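Local coordinates for protein dally-like, isoform A (Drosophila melanogaster, PDB 6XTZ) that is a glypican, a cell-surface heparan sulfate proteoglycan that binds Wnt, shielding its palmitoleate lipid, and Hedgehog-family proteins, at residues S211-K216 with L523-N528; N271-M276 with D455-W460. The protein carries 5 engineered substitutions. All coordinates share one frame; numbering follows the deposited sequence.

Both contacts lie in the middle of the elongated, all-helical glypican core, their centres about 13 Å apart. Contact 1 pairs helix 185-216 with helix 513-538; contact 2 pairs helix 263-283 with the bend between helices 441-455 and 459-467. Along the chain the order is 211-216, 271-276, 455-460, 523-528, so the chain makes contact 2 between the two halves of contact 1. The two also touch each other: Leu526 CD1 packs on Phe272 CB at 3.9 Å, and Ala214 CB meets Trp460 CZ2. Together they tie helices from before and after the unmodelled region 324-437 into one bundle; none of the residues in these segments lines the palmitoleoyl serine pocket.

Contact 1 (S211-K216 with L523-N528); sequences SEVAKK and LSHLKN
Val213 faces helix 513-538 and puts its CG1 methyl against His525, where helix 185-216 packs against that helix in the helical bundle of the glypican core. This is pure packing, with no hydrogen bond between the two segments. One methyl, Val213 CG1, does most of the work: it comes within 3.6 Å of His525 CB, so the histidine is met at the root of its side chain. The valine and histidine side chains slant across one another, and CG1 approaches the imidazole obliquely. With chi1 of His525 at -68°, its CG lies anti to the carbonyl carbon, which turns the ring away from CG1, toward the exposed margin of the contact.

Leu526 belongs to the buried side. Val213 CA and Leu526 CA are the nearest such pair of the two backbones, 7.0 Å apart, yet the leucine's bond from CA to CB sets off to one side of the valine. Phe265 of helix 263-283 touches both Val213 and Leu526, so a third helix closes over this side. The valine's other methyl turns to the leucine here: Val213 CG2 lies 4.5 Å from Leu526 CD1, a looser approach than that of CG1 to the histidine.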
ATOM      1  N   SER A 211       3.407  -2.974  -2.454  1.00 37.12           N
ATOM      2  CA  SER A 211       4.829  -3.244  -2.641  1.00 32.63           C
ATOM      3  C   SER A 211       5.116  -3.708  -4.062  1.00 36.83           C
ATOM      4  O   SER A 211       6.174  -3.394  -4.622  1.00 44.09           O
ATOM      5  CB  SER A 211       5.305  -4.288  -1.631  1.00 35.22           C
ATOM      6  OG  SER A 211       6.646  -4.668  -1.889  1.00 42.92           O
ATOM      7  N   GLU A 212       4.187  -4.453  -4.664  1.00 40.54           N
ATOM      8  CA  GLU A 212       4.394  -4.946  -6.022  1.00 38.41           C
ATOM      9  C   GLU A 212       4.279  -3.819  -7.041  1.00 41.16           C
ATOM     10  O   GLU A 212       5.114  -3.702  -7.946  1.00 47.50           O
ATOM     11  CB  GLU A 212       3.395  -6.060  -6.334  1.00 40.52           C
ATOM     12  CG  GLU A 212       3.546  -7.298  -5.463  1.00 51.20           C
ATOM     13  CD  GLU A 212       2.424  -8.298  -5.669  1.00 56.11           C
ATOM     14  OE1 GLU A 212       1.385  -7.918  -6.250  1.00 58.03           O
ATOM     15  OE2 GLU A 212       2.582  -9.464  -5.251  1.00 62.37           O
ATOM     16  N   VAL A 213       3.247  -2.979  -6.916  1.00 36.01           N
ATOM     17  CA  VAL A 213       3.071  -1.900  -7.882  1.00 38.57           C
ATOM     18  C   VAL A 213       4.171  -0.858  -7.734  1.00 41.46           C
ATOM     19  O   VAL A 213       4.589  -0.247  -8.724  1.00 47.86           O
ATOM     20  CB  VAL A 213       1.670  -1.268  -7.758  1.00 40.93           C
ATOM     21  CG1 VAL A 213       0.591  -2.310  -8.006  1.00 41.91           C
ATOM     22  CG2 VAL A 213       1.482  -0.601  -6.402  1.00 39.58           C
ATOM     23  N   ALA A 214       4.667  -0.643  -6.513  1.00 41.00           N
ATOM     24  CA  ALA A 214       5.779   0.281  -6.326  1.00 41.84           C
ATOM     25  C   ALA A 214       7.034  -0.229  -7.020  1.00 44.88           C
ATOM     26  O   ALA A 214       7.778   0.550  -7.628  1.00 45.42           O
ATOM     27  CB  ALA A 214       6.041   0.502  -4.837  1.00 36.80           C
ATOM     28  N   LYS A 215       7.281  -1.539  -6.950  1.00 45.05           N
ATOM     29  CA  LYS A 215       8.448  -2.108  -7.613  1.00 39.12           C
ATOM     30  C   LYS A 215       8.345  -1.993  -9.130  1.00 40.38           C
ATOM     31  O   LYS A 215       9.362  -1.799  -9.804  1.00 43.97           O
ATOM     32  CB  LYS A 215       8.622  -3.568  -7.197  1.00 35.47           C
ATOM     33  CG  LYS A 215       9.917  -4.207  -7.669  1.00 43.67           C
ATOM     34  CD  LYS A 215      10.062  -5.616  -7.109  1.00 58.69           C
ATOM     35  CE  LYS A 215      11.362  -6.265  -7.555  1.00 68.68           C
ATOM     36  NZ  LYS A 215      11.503  -7.646  -7.014  1.00 73.40           N
ATOM     37  N   LYS A 216       7.134  -2.102  -9.680  1.00 40.74           N
ATOM     38  CA  LYS A 216       6.955  -2.002 -11.124  1.00 46.28           C
ATOM     39  C   LYS A 216       7.180  -0.588 -11.648  1.00 45.49           C
ATOM     40  O   LYS A 216       7.460  -0.423 -12.841  1.00 43.79           O
ATOM     41  CB  LYS A 216       5.559  -2.480 -11.517  1.00 49.32           C
ATOM     42  CG  LYS A 216       5.331  -3.973 -11.349  1.00 56.82           C
ATOM     43  CD  LYS A 216       6.060  -4.761 -12.421  1.00 64.66           C
ATOM     44  CE  LYS A 216       5.727  -6.241 -12.341  1.00 69.02           C
ATOM     45  NZ  LYS A 216       6.399  -7.018 -13.421  1.00 73.12           N
ATOM     46  N   LEU A 523      -1.516   1.655 -11.718  1.00 43.19           N
ATOM     47  CA  LEU A 523      -2.548   2.535 -11.187  1.00 39.99           C
ATOM     48  C   LEU A 523      -3.841   1.769 -10.938  1.00 44.22           C
ATOM     49  O   LEU A 523      -4.538   2.020  -9.948  1.00 45.13           O
ATOM     50  CB  LEU A 523      -2.781   3.693 -12.154  1.00 35.76           C
ATOM     51  CG  LEU A 523      -3.542   4.903 -11.626  1.00 42.31           C
ATOM     52  CD1 LEU A 523      -2.791   5.539 -10.469  1.00 43.92           C
ATOM     53  CD2 LEU A 523      -3.751   5.901 -12.751  1.00 40.15           C
ATOM     54  N   SER A 524      -4.168   0.820 -11.817  1.00 43.73           N
ATOM     55  CA  SER A 524      -5.404   0.059 -11.667  1.00 43.69           C
ATOM     56  C   SER A 524      -5.326  -0.898 -10.483  1.00 44.20           C
ATOM     57  O   SER A 524      -6.309  -1.067  -9.753  1.00 47.26           O
ATOM     58  CB  SER A 524      -5.707  -0.701 -12.957  1.00 49.64           C
ATOM     59  OG  SER A 524      -6.919  -1.425 -12.851  1.00 57.00           O
ATOM     60  N   HIS A 525      -4.171  -1.537 -10.280  1.00 40.98           N
ATOM     61  CA  HIS A 525      -4.014  -2.427  -9.133  1.00 43.17           C
ATOM     62  C   HIS A 525      -4.059  -1.650  -7.824  1.00 44.56           C
ATOM     63  O   HIS A 525      -4.660  -2.109  -6.844  1.00 38.22           O
ATOM     64  CB  HIS A 525      -2.705  -3.208  -9.242  1.00 44.72           C
ATOM     65  CG  HIS A 525      -2.682  -4.201 -10.362  1.00 52.39           C
ATOM     66  ND1 HIS A 525      -3.820  -4.810 -10.842  1.00 56.16           N
ATOM     67  CD2 HIS A 525      -1.655  -4.690 -11.098  1.00 54.84           C
ATOM     68  CE1 HIS A 525      -3.497  -5.633 -11.823  1.00 54.66           C
ATOM     69  NE2 HIS A 525      -2.189  -5.579 -11.999  1.00 55.67           N
ATOM     70  N   LEU A 526      -3.426  -0.474  -7.787  1.00 36.16           N
ATOM     71  CA  LEU A 526      -3.441   0.330  -6.570  1.00 38.61           C
ATOM     72  C   LEU A 526      -4.850   0.801  -6.235  1.00 45.15           C
ATOM     73  O   LEU A 526      -5.264   0.752  -5.071  1.00 46.37           O
ATOM     74  CB  LEU A 526      -2.494   1.521  -6.712  1.00 34.93           C
ATOM     75  CG  LEU A 526      -2.346   2.406  -5.473  1.00 33.69           C
ATOM     76  CD1 LEU A 526      -1.834   1.594  -4.292  1.00 33.67           C
ATOM     77  CD2 LEU A 526      -1.428   3.583  -5.754  1.00 33.32           C
ATOM     78  N   LYS A 527      -5.604   1.255  -7.239  1.00 45.99           N
ATOM     79  CA  LYS A 527      -6.983   1.663  -6.991  1.00 48.28           C
ATOM     80  C   LYS A 527      -7.840   0.476  -6.570  1.00 43.16           C
ATOM     81  O   LYS A 527      -8.758   0.621  -5.755  1.00 41.76           O
ATOM     82  CB  LYS A 527      -7.575   2.329  -8.234  1.00 50.65           C
ATOM     83  CG  LYS A 527      -6.976   3.684  -8.572  1.00 57.67           C
ATOM     84  CD  LYS A 527      -7.619   4.273  -9.820  1.00 61.06           C
ATOM     85  CE  LYS A 527      -7.009   5.620 -10.175  1.00 68.69           C
ATOM     86  NZ  LYS A 527      -7.581   6.178 -11.433  1.00 74.46           N
ATOM     87  N   ASN A 528      -7.556  -0.707  -7.119  1.00 42.23           N
ATOM     88  CA  ASN A 528      -8.320  -1.896  -6.758  1.00 45.55           C
ATOM     89  C   ASN A 528      -8.147  -2.236  -5.283  1.00 46.13           C
ATOM     90  O   ASN A 528      -9.108  -2.629  -4.610  1.00 45.04           O
ATOM     91  CB  ASN A 528      -7.897  -3.074  -7.636  1.00 52.43           C
ATOM     92  CG  ASN A 528      -8.693  -4.329  -7.347  1.00 65.30           C
ATOM     93  OD1 ASN A 528      -9.851  -4.263  -6.937  1.00 65.51           O
ATOM     94  ND2 ASN A 528      -8.072  -5.484  -7.557  1.00 74.29           N
TER

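Contact 2 (N271-M276 with D455-W460); sequences NFAMAM and DYKKFW
Lys457 sets its aliphatic chain against Ala273 CB and across Met274, joining helix 263-283 of the glypican helical core to the turn that follows helix 441-455. The cross-contact is entirely nonpolar. Ala273 CB points at the turn and sits 3.8 Å from Lys457 CG, with Lys457 CB almost as near. The small residue lets the backbones close to 5.5 Å between Ala273 CA and Lys457 CA. Further out, Lys457 CE reaches Met274 CG at 3.7 Å, the two long side chains running at a slant to each other. Lys457 is extended as far as CE, with CG anti to the backbone N (chi1 -180°), which carries its methylenes from the buried alanine to the exposed methionine; the last torsion then bends the amine aside.

Hydrogen bonds and charges hold the turn itself. Residues Tyr456 to Phe459 form a type I beta turn whose closing bond, Phe459 N to Tyr456 O, is weak. That same carbonyl is also bonded by the indole NE1 of Trp269, so helix 263-283 grips the turn through a second route. Next along, Lys458 NZ makes a salt bridge to Glu270 OE2 of that helix.

Aromatic packing fills the buried side. Trp460 meets the rings of Trp269 and Phe265 edge-to-face, while Phe272 sits against Ala206 and Ala210 of helix 185-216. One face of the Phe272 ring takes Met276 CG, 3.4 Å above its plane and offset toward the rim. On the indole of Trp460, Phe459 presents an edge, its CD2 standing 3.6 Å above the ring plane over the centre.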
ATOM      1  N   ASN A 271      -4.402   7.980  -1.009  1.00 42.21           N
ATOM      2  CA  ASN A 271      -5.663   7.308  -0.705  1.00 44.87           C
ATOM      3  C   ASN A 271      -5.416   5.920  -0.132  1.00 42.19           C
ATOM      4  O   ASN A 271      -6.129   5.477   0.775  1.00 48.94           O
ATOM      5  CB  ASN A 271      -6.537   7.219  -1.958  1.00 42.02           C
ATOM      6  CG  ASN A 271      -6.986   8.578  -2.459  1.00 45.41           C
ATOM      7  OD1 ASN A 271      -6.995   9.558  -1.716  1.00 51.05           O
ATOM      8  ND2 ASN A 271      -7.371   8.640  -3.727  1.00 42.08           N
ATOM      9  N   PHE A 272      -4.407   5.216  -0.655  1.00 41.22           N
ATOM     10  CA  PHE A 272      -4.043   3.915  -0.107  1.00 42.42           C
ATOM     11  C   PHE A 272      -3.583   4.036   1.340  1.00 39.88           C
ATOM     12  O   PHE A 272      -3.964   3.223   2.190  1.00 38.03           O
ATOM     13  CB  PHE A 272      -2.951   3.271  -0.965  1.00 39.22           C
ATOM     14  CG  PHE A 272      -2.204   2.169  -0.269  1.00 37.60           C
ATOM     15  CD1 PHE A 272      -2.743   0.896  -0.181  1.00 33.37           C
ATOM     16  CD2 PHE A 272      -0.958   2.403   0.293  1.00 39.15           C
ATOM     17  CE1 PHE A 272      -2.055  -0.122   0.456  1.00 34.05           C
ATOM     18  CE2 PHE A 272      -0.267   1.392   0.935  1.00 41.02           C
ATOM     19  CZ  PHE A 272      -0.819   0.128   1.019  1.00 36.91           C
ATOM     20  N   ALA A 273      -2.759   5.042   1.641  1.00 37.45           N
ATOM     21  CA  ALA A 273      -2.256   5.204   3.002  1.00 38.20           C
ATOM     22  C   ALA A 273      -3.374   5.581   3.966  1.00 38.67           C
ATOM     23  O   ALA A 273      -3.369   5.158   5.127  1.00 39.71           O
ATOM     24  CB  ALA A 273      -1.146   6.251   3.034  1.00 30.37           C
ATOM     25  N   MET A 274      -4.337   6.383   3.508  1.00 41.93           N
ATOM     26  CA  MET A 274      -5.445   6.768   4.374  1.00 40.94           C
ATOM     27  C   MET A 274      -6.393   5.600   4.606  1.00 43.67           C
ATOM     28  O   MET A 274      -6.933   5.440   5.706  1.00 41.75           O
ATOM     29  CB  MET A 274      -6.191   7.963   3.779  1.00 48.99           C
ATOM     30  CG  MET A 274      -5.384   9.252   3.771  1.00 64.33           C
ATOM     31  SD  MET A 274      -6.304  10.683   3.166  1.00 75.74           S
ATOM     32  CE  MET A 274      -6.628  10.191   1.475  1.00 73.88           C
ATOM     33  N   ALA A 275      -6.604   4.768   3.585  1.00 41.34           N
ATOM     34  CA  ALA A 275      -7.455   3.598   3.760  1.00 36.12           C
ATOM     35  C   ALA A 275      -6.771   2.543   4.620  1.00 38.28           C
ATOM     36  O   ALA A 275      -7.432   1.843   5.395  1.00 40.21           O
ATOM     37  CB  ALA A 275      -7.844   3.023   2.399  1.00 31.78           C
ATOM     38  N   MET A 276      -5.446   2.414   4.498  1.00 38.59           N
ATOM     39  CA  MET A 276      -4.710   1.486   5.353  1.00 39.12           C
ATOM     40  C   MET A 276      -4.790   1.900   6.815  1.00 38.41           C
ATOM     41  O   MET A 276      -4.899   1.048   7.703  1.00 35.04           O
ATOM     42  CB  MET A 276      -3.251   1.399   4.907  1.00 34.74           C
ATOM     43  CG  MET A 276      -3.034   0.555   3.672  1.00 39.82           C
ATOM     44  SD  MET A 276      -3.184  -1.213   3.982  1.00 38.69           S
ATOM     45  CE  MET A 276      -1.736  -1.496   4.993  1.00 33.67           C
ATOM     46  N   ASP A 455       4.513   6.692   7.281  1.00 45.85           N
ATOM     47  CA  ASP A 455       5.748   7.353   6.870  1.00 44.14           C
ATOM     48  C   ASP A 455       5.822   7.504   5.355  1.00 38.30           C
ATOM     49  O   ASP A 455       6.288   8.532   4.852  1.00 46.23           O
ATOM     50  CB  ASP A 455       6.962   6.578   7.387  1.00 47.29           C
ATOM     51  CG  ASP A 455       7.091   6.625   8.900  1.00 53.26           C
ATOM     52  OD1 ASP A 455       6.579   7.581   9.520  1.00 55.38           O
ATOM     53  OD2 ASP A 455       7.720   5.706   9.469  1.00 51.32           O
ATOM     54  N   TYR A 456       5.367   6.496   4.611  1.00 39.07           N
ATOM     55  CA  TYR A 456       5.438   6.496   3.156  1.00 43.23           C
ATOM     56  C   TYR A 456       4.221   7.133   2.495  1.00 42.85           C
ATOM     57  O   TYR A 456       4.031   6.962   1.286  1.00 37.11           O
ATOM     58  CB  TYR A 456       5.609   5.068   2.631  1.00 42.75           C
ATOM     59  CG  TYR A 456       6.909   4.409   3.030  1.00 42.15           C
ATOM     60  CD1 TYR A 456       8.131   4.973   2.685  1.00 45.39           C
ATOM     61  CD2 TYR A 456       6.915   3.214   3.733  1.00 44.66           C
ATOM     62  CE1 TYR A 456       9.323   4.367   3.044  1.00 49.73           C
ATOM     63  CE2 TYR A 456       8.097   2.603   4.095  1.00 48.89           C
ATOM     64  CZ  TYR A 456       9.297   3.181   3.750  1.00 47.52           C
ATOM     65  OH  TYR A 456      10.471   2.567   4.114  1.00 49.20           O
ATOM     66  N   LYS A 457       3.397   7.858   3.257  1.00 46.10           N
ATOM     67  CA  LYS A 457       2.198   8.466   2.688  1.00 45.44           C
ATOM     68  C   LYS A 457       2.555   9.482   1.609  1.00 43.24           C
ATOM     69  O   LYS A 457       2.001   9.455   0.505  1.00 42.34           O
ATOM     70  CB  LYS A 457       1.371   9.121   3.795  1.00 46.56           C
ATOM     71  CG  LYS A 457       0.088   9.787   3.319  1.00 50.36           C
ATOM     72  CD  LYS A 457      -0.792  10.178   4.502  1.00 56.68           C
ATOM     73  CE  LYS A 457      -2.077  10.859   4.053  1.00 61.31           C
ATOM     74  NZ  LYS A 457      -1.819  12.179   3.417  1.00 70.63           N
ATOM     75  N   LYS A 458       3.485  10.388   1.913  1.00 38.83           N
ATOM     76  CA  LYS A 458       3.919  11.421   0.982  1.00 44.91           C
ATOM     77  C   LYS A 458       5.190  11.029   0.236  1.00 46.50           C
ATOM     78  O   LYS A 458       5.952  11.905  -0.187  1.00 47.92           O
ATOM     79  CB  LYS A 458       4.131  12.741   1.722  1.00 49.26           C
ATOM     80  CG  LYS A 458       2.915  13.246   2.483  1.00 54.16           C
ATOM     81  CD  LYS A 458       1.863  13.811   1.543  1.00 61.91           C
ATOM     82  CE  LYS A 458       0.756  14.511   2.316  1.00 65.13           C
ATOM     83  NZ  LYS A 458      -0.222  15.169   1.407  1.00 71.75           N
ATOM     84  N   PHE A 459       5.431   9.726   0.063  1.00 43.55           N
ATOM     85  CA  PHE A 459       6.699   9.272  -0.501  1.00 39.68           C
ATOM     86  C   PHE A 459       6.905   9.796  -1.917  1.00 40.56           C
ATOM     87  O   PHE A 459       7.996  10.266  -2.259  1.00 33.80           O
ATOM     88  CB  PHE A 459       6.768   7.743  -0.486  1.00 36.06           C
ATOM     89  CG  PHE A 459       7.929   7.185  -1.261  1.00 41.50           C
ATOM     90  CD1 PHE A 459       9.183   7.086  -0.681  1.00 40.26           C
ATOM     91  CD2 PHE A 459       7.770   6.766  -2.574  1.00 45.12           C
ATOM     92  CE1 PHE A 459      10.255   6.579  -1.394  1.00 42.40           C
ATOM     93  CE2 PHE A 459       8.839   6.262  -3.292  1.00 37.47           C
ATOM     94  CZ  PHE A 459      10.082   6.167  -2.700  1.00 36.67           C
ATOM     95  N   TRP A 460       5.869   9.726  -2.753  1.00 43.84           N
ATOM     96  CA  TRP A 460       6.035  10.049  -4.165  1.00 44.71           C
ATOM     97  C   TRP A 460       6.154  11.551  -4.398  1.00 42.20           C
ATOM     98  O   TRP A 460       6.968  11.987  -5.219  1.00 40.82           O
ATOM     99  CB  TRP A 460       4.878   9.455  -4.968  1.00 43.07           C
ATOM    100  CG  TRP A 460       4.833   7.961  -4.869  1.00 43.91           C
ATOM    101  CD1 TRP A 460       4.036   7.216  -4.050  1.00 47.56           C
ATOM    102  CD2 TRP A 460       5.643   7.029  -5.596  1.00 39.38           C
ATOM    103  NE1 TRP A 460       4.291   5.877  -4.230  1.00 45.31           N
ATOM    104  CE2 TRP A 460       5.274   5.736  -5.174  1.00 41.81           C
ATOM    105  CE3 TRP A 460       6.638   7.162  -6.568  1.00 34.99           C
ATOM    106  CZ2 TRP A 460       5.866   4.584  -5.689  1.00 41.03           C
ATOM    107  CZ3 TRP A 460       7.226   6.018  -7.078  1.00 40.56           C
ATOM    108  CH2 TRP A 460       6.838   4.746  -6.639  1.00 39.75           C
TER